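Local coordinates for bifunctional protein PutA (Bdellovibrio bacteriovorus, PDB 5UR2) that probably oxidises L-proline to L-glutamate in two steps, with a flavin-dependent proline dehydrogenase and an NAD-dependent L-glutamate gamma-semialdehyde dehydrogenase in one chain, at residues Pro494-Leu506 and Gln669-Ile681. Sequence-based numbering, arbitrary orientation.
Sequences PVNVNIVINNKEL and QSTVVAWGLMKMI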
loop_
_atom_site.group_PDB
_atom_site.type_symbol
_atom_site.label_atom_id
_atom_site.label_comp_id
_atom_site.label_asym_id
_atom_site.label_seq_id
_atom_site.Cartn_x
_atom_site.Cartn_y
_atom_site.Cartn_z
ATOM N N PRO B 494 22.897 1.184 -42.317
ATOM C CA PRO B 494 22.037 1.847 -41.347
ATOM C C PRO B 494 20.723 1.095 -41.166
ATOM O O PRO B 494 20.287 0.430 -42.100
ATOM C CB PRO B 494 21.810 3.224 -41.972
ATOM C CG PRO B 494 21.837 2.957 -43.459
ATOM C CD PRO B 494 22.835 1.829 -43.649
ATOM N N VAL B 495 20.132 1.183 -39.972
ATOM C CA VAL B 495 18.845 0.558 -39.683
ATOM C C VAL B 495 17.730 1.496 -40.131
ATOM O O VAL B 495 17.671 2.653 -39.706
ATOM C CB VAL B 495 18.730 0.226 -38.191
ATOM C CG1 VAL B 495 17.381 -0.386 -37.883
ATOM C CG2 VAL B 495 19.869 -0.719 -37.793
ATOM N N ASN B 496 16.877 1.016 -41.031
ATOM C CA ASN B 496 15.709 1.766 -41.473
ATOM C C ASN B 496 14.562 1.521 -40.501
ATOM O O ASN B 496 14.108 0.385 -40.350
ATOM C CB ASN B 496 15.317 1.357 -42.889
ATOM C CG ASN B 496 16.366 1.736 -43.896
ATOM O OD1 ASN B 496 16.494 2.907 -44.249
ATOM N ND2 ASN B 496 17.145 0.753 -44.352
ATOM N N VAL B 497 14.100 2.580 -39.841
ATOM C CA VAL B 497 13.085 2.477 -38.802
ATOM C C VAL B 497 11.788 3.065 -39.331
ATOM O O VAL B 497 11.762 4.199 -39.823
ATOM C CB VAL B 497 13.528 3.166 -37.502
ATOM C CG1 VAL B 497 12.373 3.201 -36.509
ATOM C CG2 VAL B 497 14.724 2.414 -36.883
ATOM N N ASN B 498 10.717 2.295 -39.218
ATOM C CA ASN B 498 9.400 2.719 -39.658
ATOM C C ASN B 498 8.532 3.061 -38.463
ATOM O O ASN B 498 8.758 2.592 -37.345
ATOM C CB ASN B 498 8.721 1.630 -40.492
ATOM C CG ASN B 498 9.348 1.478 -41.847
ATOM O OD1 ASN B 498 9.727 2.473 -42.475
ATOM N ND2 ASN B 498 9.453 0.235 -42.325
ATOM N N ILE B 499 7.537 3.910 -38.721
ATOM C CA ILE B 499 6.436 4.101 -37.790
ATOM C C ILE B 499 5.616 2.819 -37.726
ATOM O O ILE B 499 5.441 2.128 -38.741
ATOM C CB ILE B 499 5.578 5.288 -38.258
ATOM C CG1 ILE B 499 6.444 6.524 -38.450
ATOM C CG2 ILE B 499 4.465 5.574 -37.275
ATOM C CD1 ILE B 499 5.933 7.430 -39.565
ATOM N N VAL B 500 5.095 2.485 -36.542
ATOM C CA VAL B 500 4.275 1.284 -36.388
ATOM C C VAL B 500 2.983 1.642 -35.670
ATOM O O VAL B 500 2.998 1.933 -34.471
ATOM C CB VAL B 500 5.002 0.166 -35.636
ATOM C CG1 VAL B 500 4.120 -1.063 -35.626
ATOM C CG2 VAL B 500 6.327 -0.132 -36.308
ATOM N N ILE B 501 1.864 1.560 -36.384
ATOM C CA ILE B 501 0.545 1.844 -35.829
ATOM C C ILE B 501 -0.374 0.664 -36.122
ATOM O O ILE B 501 -0.485 0.235 -37.275
ATOM C CB ILE B 501 -0.035 3.149 -36.414
ATOM C CG1 ILE B 501 0.888 4.325 -36.094
ATOM C CG2 ILE B 501 -1.451 3.397 -35.915
ATOM C CD1 ILE B 501 0.454 5.640 -36.748
ATOM N N ASN B 502 -1.069 0.175 -35.092
ATOM C CA ASN B 502 -1.914 -1.014 -35.233
ATOM C C ASN B 502 -1.111 -2.179 -35.808
ATOM O O ASN B 502 -1.585 -2.915 -36.669
ATOM C CB ASN B 502 -3.149 -0.737 -36.106
ATOM C CG ASN B 502 -4.380 -0.358 -35.299
ATOM O OD1 ASN B 502 -4.526 -0.732 -34.134
ATOM N ND2 ASN B 502 -5.282 0.369 -35.925
ATOM N N ASN B 503 0.132 -2.321 -35.356
ATOM C CA ASN B 503 1.053 -3.380 -35.777
ATOM C C ASN B 503 1.337 -3.366 -37.280
ATOM O O ASN B 503 1.770 -4.382 -37.839
ATOM C CB ASN B 503 0.563 -4.775 -35.343
ATOM C CG ASN B 503 0.707 -5.005 -33.833
ATOM O OD1 ASN B 503 1.383 -4.234 -33.151
ATOM N ND2 ASN B 503 0.090 -6.080 -33.312
ATOM N N LYS B 504 1.119 -2.236 -37.952
ATOM C CA LYS B 504 1.453 -2.077 -39.365
ATOM C C LYS B 504 2.523 -1.001 -39.526
ATOM O O LYS B 504 2.433 0.074 -38.920
ATOM C CB LYS B 504 0.210 -1.743 -40.197
ATOM C CG LYS B 504 -0.813 -2.878 -40.234
ATOM C CD LYS B 504 -2.167 -2.390 -40.714
ATOM N N GLU B 505 3.532 -1.289 -40.340
ATOM C CA GLU B 505 4.640 -0.367 -40.542
ATOM C C GLU B 505 4.260 0.713 -41.553
ATOM O O GLU B 505 3.610 0.440 -42.566
ATOM C CB GLU B 505 5.886 -1.143 -40.991
ATOM C CG GLU B 505 6.425 -2.085 -39.891
ATOM C CD GLU B 505 7.723 -2.858 -40.249
ATOM O OE1 GLU B 505 8.558 -2.386 -41.061
ATOM O OE2 GLU B 505 7.927 -3.949 -39.669
ATOM N N LEU B 506 4.615 1.961 -41.236
ATOM C CA LEU B 506 4.292 3.115 -42.068
ATOM C C LEU B 506 5.539 3.950 -42.322
ATOM O O LEU B 506 6.521 3.906 -41.569
ATOM C CB LEU B 506 3.232 4.014 -41.423
ATOM C CG LEU B 506 1.960 3.289 -41.012
ATOM C CD1 LEU B 506 1.050 4.242 -40.246
ATOM C CD2 LEU B 506 1.292 2.742 -42.277
ATOM N N GLN B 669 17.421 10.715 -30.760
ATOM C CA GLN B 669 18.773 10.199 -30.618
ATOM C C GLN B 669 18.810 8.695 -30.407
ATOM O O GLN B 669 19.839 8.069 -30.686
ATOM C CB GLN B 669 19.470 10.898 -29.451
ATOM C CG GLN B 669 19.638 12.393 -29.637
ATOM C CD GLN B 669 18.466 13.217 -29.092
ATOM O OE1 GLN B 669 17.370 12.695 -28.835
ATOM N NE2 GLN B 669 18.699 14.526 -28.926
ATOM N N SER B 670 17.696 8.092 -29.988
ATOM C CA SER B 670 17.700 6.700 -29.572
ATOM C C SER B 670 16.502 5.928 -30.136
ATOM O O SER B 670 16.018 4.975 -29.513
ATOM C CB SER B 670 17.759 6.612 -28.042
ATOM O OG SER B 670 16.683 7.301 -27.430
ATOM N N THR B 671 16.061 6.269 -31.350
ATOM C CA THR B 671 14.901 5.592 -31.921
ATOM C C THR B 671 15.238 4.206 -32.470
ATOM O O THR B 671 14.370 3.327 -32.480
ATOM C CB THR B 671 14.261 6.485 -32.981
ATOM O OG1 THR B 671 13.801 7.688 -32.349
ATOM C CG2 THR B 671 13.086 5.781 -33.659
ATOM N N VAL B 672 16.475 3.960 -32.897
ATOM C CA VAL B 672 16.846 2.583 -33.241
ATOM C C VAL B 672 16.693 1.667 -32.028
ATOM O O VAL B 672 16.197 0.537 -32.143
ATOM C CB VAL B 672 18.272 2.521 -33.821
ATOM C CG1 VAL B 672 18.646 1.096 -34.144
ATOM C CG2 VAL B 672 18.367 3.366 -35.065
ATOM N N VAL B 673 17.077 2.142 -30.839
ATOM C CA VAL B 673 16.855 1.337 -29.635
ATOM C C VAL B 673 15.367 1.077 -29.445
ATOM O O VAL B 673 14.934 -0.058 -29.194
ATOM C CB VAL B 673 17.463 2.025 -28.398
ATOM C CG1 VAL B 673 17.050 1.302 -27.101
ATOM C CG2 VAL B 673 18.977 2.065 -28.503
ATOM N N ALA B 674 14.561 2.129 -29.564
ATOM C CA ALA B 674 13.127 1.996 -29.319
ATOM C C ALA B 674 12.453 1.141 -30.384
ATOM O O ALA B 674 11.451 0.470 -30.107
ATOM C CB ALA B 674 12.493 3.375 -29.235
ATOM N N TRP B 675 12.969 1.190 -31.611
ATOM C CA TRP B 675 12.498 0.302 -32.665
ATOM C C TRP B 675 12.675 -1.153 -32.254
ATOM O O TRP B 675 11.752 -1.966 -32.399
ATOM C CB TRP B 675 13.253 0.651 -33.947
ATOM C CG TRP B 675 13.217 -0.294 -35.121
ATOM C CD1 TRP B 675 14.251 -1.069 -35.569
ATOM C CD2 TRP B 675 12.139 -0.488 -36.048
ATOM N NE1 TRP B 675 13.879 -1.746 -36.713
ATOM C CE2 TRP B 675 12.587 -1.408 -37.025
ATOM C CE3 TRP B 675 10.836 0.022 -36.144
ATOM C CZ2 TRP B 675 11.771 -1.840 -38.076
ATOM C CZ3 TRP B 675 10.029 -0.404 -37.195
ATOM C CH2 TRP B 675 10.499 -1.333 -38.141
ATOM N N GLY B 676 13.826 -1.478 -31.658
ATOM C CA GLY B 676 14.000 -2.809 -31.105
ATOM C C GLY B 676 12.957 -3.140 -30.052
ATOM O O GLY B 676 12.435 -4.257 -30.017
ATOM N N LEU B 677 12.614 -2.165 -29.193
ATOM C CA LEU B 677 11.574 -2.409 -28.192
ATOM C C LEU B 677 10.237 -2.727 -28.848
ATOM O O LEU B 677 9.535 -3.657 -28.425
ATOM C CB LEU B 677 11.432 -1.212 -27.242
ATOM C CG LEU B 677 10.292 -1.321 -26.210
ATOM C CD1 LEU B 677 10.492 -2.464 -25.204
ATOM C CD2 LEU B 677 10.086 -0.008 -25.451
ATOM N N MET B 678 9.866 -1.969 -29.883
ATOM C CA MET B 678 8.581 -2.200 -30.539
ATOM C C MET B 678 8.519 -3.591 -31.175
ATOM O O MET B 678 7.482 -4.265 -31.118
ATOM C CB MET B 678 8.331 -1.112 -31.590
ATOM C CG MET B 678 6.945 -1.182 -32.229
ATOM S SD MET B 678 5.644 -1.026 -31.020
ATOM C CE MET B 678 4.241 -1.669 -31.930
ATOM N N LYS B 679 9.623 -4.041 -31.774
ATOM C CA LYS B 679 9.648 -5.362 -32.403
ATOM C C LYS B 679 9.467 -6.466 -31.370
ATOM O O LYS B 679 8.837 -7.499 -31.648
ATOM C CB LYS B 679 10.963 -5.544 -33.172
ATOM C CG LYS B 679 10.988 -4.749 -34.478
ATOM C CD LYS B 679 9.773 -5.131 -35.328
ATOM C CE LYS B 679 9.471 -4.130 -36.428
ATOM N NZ LYS B 679 8.074 -4.322 -36.956
ATOM N N MET B 680 10.045 -6.279 -30.181
ATOM C CA MET B 680 9.877 -7.248 -29.110
ATOM C C MET B 680 8.456 -7.202 -28.564
ATOM O O MET B 680 7.867 -8.245 -28.254
ATOM C CB MET B 680 10.897 -6.988 -27.992
ATOM C CG MET B 680 12.358 -7.083 -28.423
ATOM S SD MET B 680 13.540 -7.031 -27.051
ATOM C CE MET B 680 13.460 -5.329 -26.503
ATOM N N ILE B 681 7.881 -6.002 -28.478
ATOM C CA ILE B 681 6.491 -5.871 -28.059
ATOM C C ILE B 681 5.585 -6.623 -29.018
ATOM O O ILE B 681 4.727 -7.407 -28.595
ATOM C CB ILE B 681 6.107 -4.379 -27.944
ATOM C CG1 ILE B 681 6.639 -3.788 -26.627
ATOM C CG2 ILE B 681 4.607 -4.163 -28.076
ATOM C CD1 ILE B 681 6.651 -2.293 -26.609
#
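W675 rises from helix 671-684 and lays one face of its indole along strand 495-497, while V497 sits over that face. CG2 of V497 makes a CH-pi contact with the five-membered ring, 3.8 Å from its centroid and 22° off the normal; CG1 of V497 reaches CE3 of W675 at 3.5 Å. With CG swung anti to the backbone N (chi1 166°), the indole leaves the helix toward the strand, and its CZ3 comes 3.3 Å from the backbone O of N498. T671 CG2 packs on V497 CG1, the two methyls of V672 divide between V495 and V497, and further along V500 CG1 meets the CE methyl of M678 at 3.7 Å. Strand 495-501 belongs to a small mixed sheet with 504-506, 511-516 and 523-528, and the helix follows strand 661-665 in the Rossmann-type part of the aldehyde dehydrogenase fold; V497, T671 and M678 also pack on F693 of strand 691-693. Toward solvent the packing gives way to charge. K679 bends over the opposite face of the indole with its CE offset toward the rim, and NZ forms a 2.7 Å salt bridge with OE2 of E505, coming from above the carboxylate plane; Q682 also takes a bond from NZ. OE1 of E505 lies at the ring edge and accepts a nearly straight 3.0 Å bond from ND2 of N498 on its anti lone pair, which ties the exposed carboxylate at both oxygens.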